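Local coordinates for protein probable benzoylformate decarboxylase (Rhodococcus jostii, PDB 7ORX) that binds thiamine diphosphate and belongs to the thiamine-diphosphate-dependent enzyme family, assembling as a tetramer with cofactor sites shared between subunits, at residues His73-Ser78 / Leu113-Ala118; Gln102-Ile107 / Tyr163-Ala168; Ser130-Ala135 / Val157-Pro162. All coordinates share one frame; numbering follows the deposited sequence.

Contact 1 (His73-Ser78 / Leu113-Ala118); sequences HAASGS and LSNVDA. With TPP (thiamine diphosphate), chain K.
Leu113 packs on His73 and Ala74, and the Leu113 and His73 side chains cross at about a right angle. Leu113 CD1 approaches the His73 ring obliquely, close to NE2. The same methyl reaches Ala74 CB at 4.0 Å and passes 3.7 Å from Ser76 OG. Farther along, the amide of Asn115 lies against the methyl of Ala75, with Asn115 CG 3.9 Å from Ala75 CB. No hydrogen bond joins the two segments.

The cofactor makes van der Waals contact with the His73 ring. His73 has CG anti to its backbone N (chi1 175°), which sets the ring between Ala74 CB over one face and C7' of thiamine diphosphate over the opposite face. His73 CD2 comes 3.5 Å from C4' of the aminopyrimidine.

Polar contacts hold the two pieces separately. His73 ND1 is hydrogen-bonded to Glu31, which fixes the turn of the ring. Ser78 OG bonds to Ala74 O at 2.8 Å within segment 73-78. Leu113 O takes a bond from Asn30 ND2. Gly404 and Ser433 of the second subunit also bond to the cofactor. The arrangement is the N-terminal-domain side of a thiamine diphosphate site built between two subunits.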
loop_
_atom_site.group_PDB
_atom_site.type_symbol
_atom_site.label_atom_id
_atom_site.label_comp_id
_atom_site.label_asym_id
_atom_site.label_seq_id
_atom_site.Cartn_x
_atom_site.Cartn_y
_atom_site.Cartn_z
ATOM N N HIS C 73 16.728 5.304 -12.363
ATOM C CA HIS C 73 16.893 3.931 -12.882
ATOM C C HIS C 73 16.135 2.921 -12.021
ATOM O O HIS C 73 16.664 2.533 -10.987
ATOM C CB HIS C 73 18.370 3.545 -12.996
ATOM C CG HIS C 73 18.503 2.119 -13.401
ATOM N ND1 HIS C 73 18.000 1.637 -14.631
ATOM C CD2 HIS C 73 18.948 1.048 -12.718
ATOM C CE1 HIS C 73 18.190 0.340 -14.701
ATOM N NE2 HIS C 73 18.778 -0.044 -13.538
ATOM N N ALA C 74 14.980 2.433 -12.504
ATOM C CA ALA C 74 14.304 1.207 -12.005
ATOM C C ALA C 74 14.043 1.337 -10.498
ATOM O O ALA C 74 13.839 2.484 -10.022
ATOM C CB ALA C 74 15.159 0.002 -12.358
ATOM N N ALA C 75 14.081 0.219 -9.759
ATOM C CA ALA C 75 13.807 0.137 -8.302
ATOM C C ALA C 75 15.028 0.573 -7.473
ATOM O O ALA C 75 14.820 1.279 -6.447
ATOM C CB ALA C 75 13.377 -1.273 -7.953
ATOM N N SER C 76 16.240 0.165 -7.882
ATOM C CA SER C 76 17.520 0.447 -7.169
ATOM C C SER C 76 17.815 1.954 -7.179
ATOM O O SER C 76 18.175 2.493 -6.101
ATOM C CB SER C 76 18.683 -0.377 -7.718
ATOM O OG SER C 76 18.612 -0.561 -9.132
ATOM N N GLY C 77 17.656 2.606 -8.334
ATOM C CA GLY C 77 17.807 4.068 -8.513
ATOM C C GLY C 77 16.710 4.866 -7.793
ATOM O O GLY C 77 17.052 5.874 -7.124
ATOM N N SER C 78 15.439 4.455 -7.910
ATOM C CA SER C 78 14.278 5.114 -7.247
ATOM C C SER C 78 14.417 5.019 -5.724
ATOM O O SER C 78 14.202 6.063 -5.054
ATOM C CB SER C 78 12.953 4.541 -7.730
ATOM O OG SER C 78 12.807 4.884 -9.076
ATOM N N LEU C 113 16.253 -6.025 -13.073
ATOM C CA LEU C 113 15.934 -4.562 -13.113
ATOM C C LEU C 113 14.441 -4.297 -13.408
ATOM O O LEU C 113 14.123 -3.169 -13.862
ATOM C CB LEU C 113 16.867 -3.828 -14.090
ATOM C CG LEU C 113 18.222 -3.372 -13.507
ATOM C CD1 LEU C 113 18.105 -2.699 -12.131
ATOM C CD2 LEU C 113 19.229 -4.515 -13.423
ATOM N N SER C 114 13.569 -5.280 -13.114
ATOM C CA SER C 114 12.109 -5.121 -12.840
ATOM C C SER C 114 11.922 -4.375 -11.515
ATOM O O SER C 114 12.526 -4.805 -10.494
ATOM C CB SER C 114 11.357 -6.425 -12.768
ATOM O OG SER C 114 11.096 -6.910 -14.049
ATOM N N ASN C 115 11.106 -3.315 -11.557
ATOM C CA ASN C 115 10.473 -2.628 -10.400
ATOM C C ASN C 115 9.131 -3.351 -10.151
ATOM O O ASN C 115 8.230 -3.238 -10.985
ATOM C CB ASN C 115 10.436 -1.118 -10.690
ATOM C CG ASN C 115 9.941 -0.230 -9.559
ATOM O OD1 ASN C 115 9.477 -0.723 -8.517
ATOM N ND2 ASN C 115 10.015 1.080 -9.777
ATOM N N VAL C 116 9.047 -4.161 -9.095
ATOM C CA VAL C 116 7.836 -4.967 -8.735
ATOM C C VAL C 116 6.900 -4.072 -7.897
ATOM O O VAL C 116 7.317 -3.719 -6.774
ATOM C CB VAL C 116 8.213 -6.275 -7.999
ATOM C CG1 VAL C 116 7.032 -7.246 -7.911
ATOM C CG2 VAL C 116 9.422 -6.969 -8.634
ATOM N N ASP C 117 5.721 -3.693 -8.425
ATOM C CA ASP C 117 4.754 -2.746 -7.798
ATOM C C ASP C 117 5.406 -1.369 -7.721
ATOM O O ASP C 117 5.740 -0.925 -6.597
ATOM C CB ASP C 117 4.309 -3.157 -6.382
ATOM C CG ASP C 117 3.443 -4.413 -6.290
ATOM O OD1 ASP C 117 3.208 -5.086 -7.357
ATOM O OD2 ASP C 117 2.974 -4.716 -5.149
ATOM N N ALA C 118 5.596 -0.712 -8.859
ATOM C CA ALA C 118 6.326 0.572 -8.931
ATOM C C ALA C 118 5.526 1.676 -8.223
ATOM O O ALA C 118 6.171 2.541 -7.561
ATOM C CB ALA C 118 6.605 0.904 -10.379
HETATM N "N1'" TPP K . 22.040 3.395 -10.529
HETATM C "C2'" TPP K . 21.905 2.319 -9.743
HETATM C CM2 TPP K . 21.652 2.542 -8.289
HETATM N "N3'" TPP K . 21.971 1.053 -10.158
HETATM C "C4'" TPP K . 22.194 0.841 -11.465
HETATM N "N4'" TPP K . 22.243 -0.440 -11.869
HETATM C "C5'" TPP K . 22.368 1.911 -12.370
HETATM C "C6'" TPP K . 22.269 3.181 -11.834
HETATM C "C7'" TPP K . 22.628 1.684 -13.841
HETATM N N3 TPP K . 23.948 1.089 -14.101
HETATM C C2 TPP K . 24.128 -0.226 -14.222
HETATM S S1 TPP K . 25.537 -0.561 -15.118
HETATM C C5 TPP K . 26.100 1.056 -14.805
HETATM C C4 TPP K . 25.124 1.830 -14.274
HETATM C CM4 TPP K . 25.235 3.279 -13.907
HETATM C C6 TPP K . 27.526 1.448 -15.098
HETATM C C7 TPP K . 28.437 1.370 -13.881
HETATM O O7 TPP K . 29.780 1.788 -14.261
HETATM P PA TPP K . 31.082 1.004 -13.715
HETATM O O1A TPP K . 30.843 0.540 -12.318
HETATM O O2A TPP K . 32.183 1.938 -14.084
HETATM O O3A TPP K . 31.180 -0.340 -14.573
HETATM P PB TPP K . 31.754 -0.598 -16.042
HETATM O O1B TPP K . 32.612 -1.849 -15.975
HETATM O O2B TPP K . 30.534 -0.788 -16.894
HETATM O O3B TPP K . 32.537 0.640 -16.400
#

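Contact 2 (Gln102-Ile107 / Tyr163-Ala168); sequences QVRSTI and YDDWAA
Arg104 and Asp165 form a bidentate salt bridge across this contact. Arg104 presents the side of its guanidinium, using NE and NH2. Arg104 NH2 meets Asp165 OD2 at 2.7 Å, and Arg104 NE meets Asp165 OD1 at 3.1 Å. Both oxygens use their syn lone pairs, and the two planes are only 12° apart. The two bonds hold the groups edge to edge in nearly one plane and limit rotation of either.

The neighbouring Asp164 works on the backbone instead. Its OD1 accepts from Arg104 N at 3.0 Å, with the donor well out of the carboxylate plane. Asp164 CG stands between its own backbone N and carbonyl carbon (chi1 61°), and this turns the carboxylate to the main chain at Arg104. Val103 fills the third place. Its CG2 lies over one face of the Tyr163 ring in a CH-pi contact, 3.8 Å from the centroid and displaced toward CZ. Val103 CG1 rests 3.8 Å from Asp164 OD2.

Second-shell bonds position these groups. Val103 O accepts from both Thr106 N and Thr106 OG1, which closes the turn after Val103. The Arg104 chain is extended to CD and then bends at chi3 (-90°), bringing NE and NH2 side-on to Asp165. Arg104 NH2 has a further partner in Pro132 O. Farther out, Trp166 packs on helices 7-17 and 138-149. Tyr286 of the second subunit covers Val103, and Arg104 O accepts from Thr133 OG1 of the third subunit.

The contact joins the loops that follow two adjacent parallel strands, 95-101 and 157-162. They meet at the C-terminal edge of the parallel sheet of the N-terminal alpha/beta domain.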
loop_
_atom_site.group_PDB
_atom_site.type_symbol
_atom_site.label_atom_id
_atom_site.label_comp_id
_atom_site.label_asym_id
_atom_site.label_seq_id
_atom_site.Cartn_x
_atom_site.Cartn_y
_atom_site.Cartn_z
ATOM N N GLN C 102 11.490 -2.082 -16.904
ATOM C CA GLN C 102 11.909 -3.166 -17.823
ATOM C C GLN C 102 10.830 -3.322 -18.910
ATOM O O GLN C 102 9.754 -2.721 -18.802
ATOM C CB GLN C 102 12.183 -4.337 -16.881
ATOM C CG GLN C 102 12.755 -5.593 -17.493
ATOM C CD GLN C 102 14.076 -5.411 -18.185
ATOM O OE1 GLN C 102 14.143 -5.384 -19.408
ATOM N NE2 GLN C 102 15.132 -5.363 -17.416
ATOM N N VAL C 103 11.129 -4.015 -19.992
ATOM C CA VAL C 103 10.155 -4.202 -21.103
ATOM C C VAL C 103 8.834 -4.713 -20.514
ATOM O O VAL C 103 8.854 -5.598 -19.684
ATOM C CB VAL C 103 10.730 -5.135 -22.186
ATOM C CG1 VAL C 103 9.688 -5.730 -23.096
ATOM C CG2 VAL C 103 11.769 -4.410 -23.014
ATOM N N ARG C 104 7.719 -4.179 -20.984
ATOM C CA ARG C 104 6.362 -4.337 -20.399
ATOM C C ARG C 104 5.989 -5.827 -20.305
ATOM O O ARG C 104 5.535 -6.235 -19.234
ATOM C CB ARG C 104 5.410 -3.492 -21.247
ATOM C CG ARG C 104 4.047 -3.332 -20.618
ATOM C CD ARG C 104 3.191 -2.391 -21.438
ATOM N NE ARG C 104 3.359 -1.018 -20.998
ATOM C CZ ARG C 104 2.723 -0.449 -19.962
ATOM N NH1 ARG C 104 1.846 -1.133 -19.247
ATOM N NH2 ARG C 104 2.979 0.811 -19.626
ATOM N N SER C 105 6.233 -6.633 -21.343
ATOM C CA SER C 105 5.908 -8.092 -21.337
ATOM C C SER C 105 6.717 -8.882 -20.281
ATOM O O SER C 105 6.239 -9.953 -19.886
ATOM C CB SER C 105 6.004 -8.729 -22.715
ATOM O OG SER C 105 7.150 -8.307 -23.434
ATOM N N THR C 106 7.859 -8.387 -19.782
ATOM C CA THR C 106 8.804 -9.174 -18.937
ATOM C C THR C 106 8.718 -8.827 -17.429
ATOM O O THR C 106 9.359 -9.554 -16.616
ATOM C CB THR C 106 10.264 -9.017 -19.416
ATOM O OG1 THR C 106 10.767 -7.697 -19.158
ATOM C CG2 THR C 106 10.421 -9.386 -20.883
ATOM N N ILE C 107 7.986 -7.786 -17.026
ATOM C CA ILE C 107 7.957 -7.324 -15.597
ATOM C C ILE C 107 7.409 -8.455 -14.700
ATOM O O ILE C 107 7.961 -8.666 -13.637
ATOM C CB ILE C 107 7.155 -6.011 -15.459
ATOM C CG1 ILE C 107 7.804 -4.852 -16.226
ATOM C CG2 ILE C 107 6.934 -5.646 -13.998
ATOM C CD1 ILE C 107 6.826 -3.755 -16.630
ATOM N N TYR C 163 10.443 0.734 -20.878
ATOM C CA TYR C 163 11.314 1.475 -21.816
ATOM C C TYR C 163 10.782 1.290 -23.241
ATOM O O TYR C 163 10.919 2.203 -24.063
ATOM C CB TYR C 163 12.775 1.122 -21.546
ATOM C CG TYR C 163 13.333 -0.163 -22.090
ATOM C CD1 TYR C 163 13.456 -0.410 -23.443
ATOM C CD2 TYR C 163 13.886 -1.083 -21.215
ATOM C CE1 TYR C 163 14.053 -1.573 -23.905
ATOM C CE2 TYR C 163 14.497 -2.241 -21.657
ATOM C CZ TYR C 163 14.574 -2.498 -23.005
ATOM O OH TYR C 163 15.172 -3.681 -23.344
ATOM N N ASP C 164 10.114 0.173 -23.509
ATOM C CA ASP C 164 9.556 -0.135 -24.845
ATOM C C ASP C 164 8.364 0.788 -25.148
ATOM O O ASP C 164 7.931 0.826 -26.314
ATOM C CB ASP C 164 9.243 -1.629 -24.987
ATOM C CG ASP C 164 8.209 -2.209 -24.026
ATOM O OD1 ASP C 164 8.291 -1.886 -22.800
ATOM O OD2 ASP C 164 7.328 -3.039 -24.507
ATOM N N ASP C 165 7.854 1.538 -24.178
ATOM C CA ASP C 165 6.656 2.395 -24.401
ATOM C C ASP C 165 7.039 3.610 -25.243
ATOM O O ASP C 165 6.170 4.102 -25.960
ATOM C CB ASP C 165 6.034 2.881 -23.093
ATOM C CG ASP C 165 5.229 1.818 -22.359
ATOM O OD1 ASP C 165 5.057 0.681 -22.933
ATOM O OD2 ASP C 165 4.743 2.135 -21.215
ATOM N N TRP C 166 8.293 4.062 -25.163
ATOM C CA TRP C 166 8.718 5.348 -25.769
ATOM C C TRP C 166 8.610 5.278 -27.301
ATOM O O TRP C 166 8.335 6.277 -27.927
ATOM C CB TRP C 166 10.127 5.680 -25.300
ATOM C CG TRP C 166 10.186 5.948 -23.835
ATOM C CD1 TRP C 166 10.863 5.238 -22.885
ATOM C CD2 TRP C 166 9.522 7.013 -23.148
ATOM N NE1 TRP C 166 10.664 5.791 -21.649
ATOM C CE2 TRP C 166 9.857 6.887 -21.778
ATOM C CE3 TRP C 166 8.717 8.069 -23.566
ATOM C CZ2 TRP C 166 9.366 7.762 -20.814
ATOM C CZ3 TRP C 166 8.259 8.957 -22.617
ATOM C CH2 TRP C 166 8.579 8.799 -21.256
ATOM N N ALA C 167 8.821 4.092 -27.853
ATOM C CA ALA C 167 8.887 3.795 -29.294
ATOM C C ALA C 167 7.475 3.536 -29.823
ATOM O O ALA C 167 7.289 3.582 -31.056
ATOM C CB ALA C 167 9.782 2.599 -29.524
ATOM N N ALA C 168 6.486 3.290 -28.965
ATOM C CA ALA C 168 5.105 2.982 -29.417
ATOM C C ALA C 168 4.476 4.202 -30.099
ATOM O O ALA C 168 4.884 5.342 -29.786
ATOM C CB ALA C 168 4.266 2.517 -28.251
#

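Contact 3 (Ser130-Ala135 / Val157-Pro162); sequences SEPTCA and VYVSVP
This is a parallel beta pairing at the edge of the six-stranded sheet of the N-terminal alpha/beta domain. Strand 128-130 is the outermost strand within this chain, and strand 157-162 lies next to it. Helix 138-149 connects the two strands, so they make a beta-alpha-beta crossover unit.

Ser130 pairs with Val159. The main chain of Ser130 bonds to the residues before and after its partner, as expected for parallel strands. Ser130 N gives a bond to Tyr158 O at 3.1 Å, and Ser130 O takes one from Ser160 N at the same length. The same oxygen also receives a CA-H...O contact from Val159 CA. Ser130 and Val159 put their side chains on one face of the sheet, where they pack against Thr141 and Ala145 of helix 138-149.

The strand pairing ends after Ser130; Pro132 N has no hydrogen with which to give the next bond to Ser160 O. Its ring nevertheless stays close to the strand, with Pro132 CD 3.3 Å from Ser160 O and 4.3 Å from Val159 CG1. Beyond it, Thr133 OG1 bonds to Arg104 O of the third subunit.

One residue on from Ser130, a side-chain bond ties Glu131 to the strand. The Glu131 chain is extended, chi1 -173°, which carries the carboxylate alongside strand 157-162. Gln101 NE2 of the next strand bonds to Glu131 OE1 as well, so that oxygen is gripped by two donors. Ser160 OG gives its hydrogen to the anti lone pair of Glu131 OE1 at 2.8 Å.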
loop_
_atom_site.group_PDB
_atom_site.type_symbol
_atom_site.label_atom_id
_atom_site.label_comp_id
_atom_site.label_asym_id
_atom_site.label_seq_id
_atom_site.Cartn_x
_atom_site.Cartn_y
_atom_site.Cartn_z
ATOM N N SER C 130 1.962 6.657 -10.672
ATOM C CA SER C 130 1.329 5.848 -11.737
ATOM C C SER C 130 2.371 4.971 -12.405
ATOM O O SER C 130 3.431 5.498 -12.677
ATOM C CB SER C 130 0.662 6.727 -12.746
ATOM O OG SER C 130 -0.079 5.923 -13.672
ATOM N N GLU C 131 2.060 3.699 -12.649
ATOM C CA GLU C 131 2.661 2.956 -13.786
ATOM C C GLU C 131 1.584 2.904 -14.872
ATOM O O GLU C 131 0.698 2.076 -14.762
ATOM C CB GLU C 131 3.183 1.571 -13.345
ATOM C CG GLU C 131 3.970 0.826 -14.445
ATOM C CD GLU C 131 4.854 -0.362 -14.039
ATOM O OE1 GLU C 131 6.115 -0.186 -13.879
ATOM O OE2 GLU C 131 4.310 -1.497 -13.952
ATOM N N PRO C 132 1.609 3.740 -15.943
ATOM C CA PRO C 132 0.523 3.730 -16.928
ATOM C C PRO C 132 0.207 2.306 -17.402
ATOM O O PRO C 132 1.111 1.474 -17.483
ATOM C CB PRO C 132 1.030 4.555 -18.110
ATOM C CG PRO C 132 2.147 5.405 -17.512
ATOM C CD PRO C 132 2.708 4.618 -16.350
ATOM N N THR C 133 -1.059 2.027 -17.694
ATOM C CA THR C 133 -1.508 0.651 -18.029
ATOM C C THR C 133 -1.108 0.261 -19.463
ATOM O O THR C 133 -1.204 -0.938 -19.789
ATOM C CB THR C 133 -3.011 0.543 -17.789
ATOM O OG1 THR C 133 -3.628 1.566 -18.581
ATOM C CG2 THR C 133 -3.310 0.683 -16.307
ATOM N N CYS C 134 -0.677 1.218 -20.290
ATOM C CA CYS C 134 -0.183 0.966 -21.665
ATOM C C CYS C 134 0.670 2.140 -22.154
ATOM O O CYS C 134 0.547 3.214 -21.634
ATOM C CB CYS C 134 -1.360 0.774 -22.618
ATOM S SG CYS C 134 -2.582 2.109 -22.460
ATOM N N ALA C 135 1.452 1.917 -23.199
ATOM C CA ALA C 135 2.277 2.945 -23.859
ATOM C C ALA C 135 1.414 4.155 -24.232
ATOM O O ALA C 135 1.847 5.268 -24.022
ATOM C CB ALA C 135 2.951 2.316 -25.055
ATOM N N VAL C 157 5.705 13.770 -7.427
ATOM C CA VAL C 157 4.867 12.763 -8.156
ATOM C C VAL C 157 5.828 11.770 -8.821
ATOM O O VAL C 157 6.962 12.167 -9.118
ATOM C CB VAL C 157 3.980 13.485 -9.183
ATOM C CG1 VAL C 157 3.183 14.564 -8.505
ATOM C CG2 VAL C 157 4.805 14.140 -10.259
ATOM N N TYR C 158 5.413 10.538 -9.052
ATOM C CA TYR C 158 6.291 9.495 -9.608
ATOM C C TYR C 158 5.559 8.780 -10.733
ATOM O O TYR C 158 4.425 8.465 -10.566
ATOM C CB TYR C 158 6.640 8.495 -8.521
ATOM C CG TYR C 158 7.559 7.362 -8.902
ATOM C CD1 TYR C 158 8.931 7.521 -8.980
ATOM C CD2 TYR C 158 7.061 6.090 -9.052
ATOM C CE1 TYR C 158 9.773 6.458 -9.269
ATOM C CE2 TYR C 158 7.883 5.012 -9.329
ATOM C CZ TYR C 158 9.251 5.190 -9.418
ATOM O OH TYR C 158 10.041 4.109 -9.699
ATOM N N VAL C 159 6.245 8.538 -11.837
ATOM C CA VAL C 159 5.700 7.866 -13.035
ATOM C C VAL C 159 6.743 6.835 -13.451
ATOM O O VAL C 159 7.861 7.259 -13.749
ATOM C CB VAL C 159 5.444 8.883 -14.154
ATOM C CG1 VAL C 159 4.955 8.164 -15.382
ATOM C CG2 VAL C 159 4.471 9.959 -13.732
ATOM N N SER C 160 6.396 5.548 -13.482
ATOM C CA SER C 160 7.317 4.462 -13.923
ATOM C C SER C 160 6.936 4.108 -15.347
ATOM O O SER C 160 5.811 3.778 -15.508
ATOM C CB SER C 160 7.239 3.264 -12.973
ATOM O OG SER C 160 7.727 2.060 -13.545
ATOM N N VAL C 161 7.830 4.212 -16.329
ATOM C CA VAL C 161 7.501 3.955 -17.765
ATOM C C VAL C 161 8.389 2.820 -18.286
ATOM O O VAL C 161 9.626 2.927 -18.258
ATOM C CB VAL C 161 7.662 5.223 -18.620
ATOM C CG1 VAL C 161 7.294 4.920 -20.053
ATOM C CG2 VAL C 161 6.907 6.402 -18.035
ATOM N N PRO C 162 7.783 1.690 -18.737
ATOM C CA PRO C 162 8.514 0.614 -19.393
ATOM C C PRO C 162 9.208 1.153 -20.644
ATOM O O PRO C 162 8.619 1.957 -21.372
ATOM C CB PRO C 162 7.440 -0.416 -19.753
ATOM C CG PRO C 162 6.305 -0.152 -18.802
ATOM C CD PRO C 162 6.378 1.328 -18.521
#

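All three contacts are largely buried and belong to the N-terminal domain. Contact 1 lies at the cofactor and is mainly apolar, with no bond between its segments. Contact 2 sits at the strand ends and combines a salt bridge with a CH-pi contact. Contact 3 is backbone pairing within the sheet. Contacts 2 and 3 share the chain running through strand 157-162 into 163-168, and contact 3 is nested inside the loop that contact 2 closes. Gln102 O of contact 2 packs on Pro162 CB of contact 3. Tyr158 OH ties contact 3 to Ser78 of contact 1. Contacts 1 and 2 touch the second subunit, while contacts 2 and 3 touch the third.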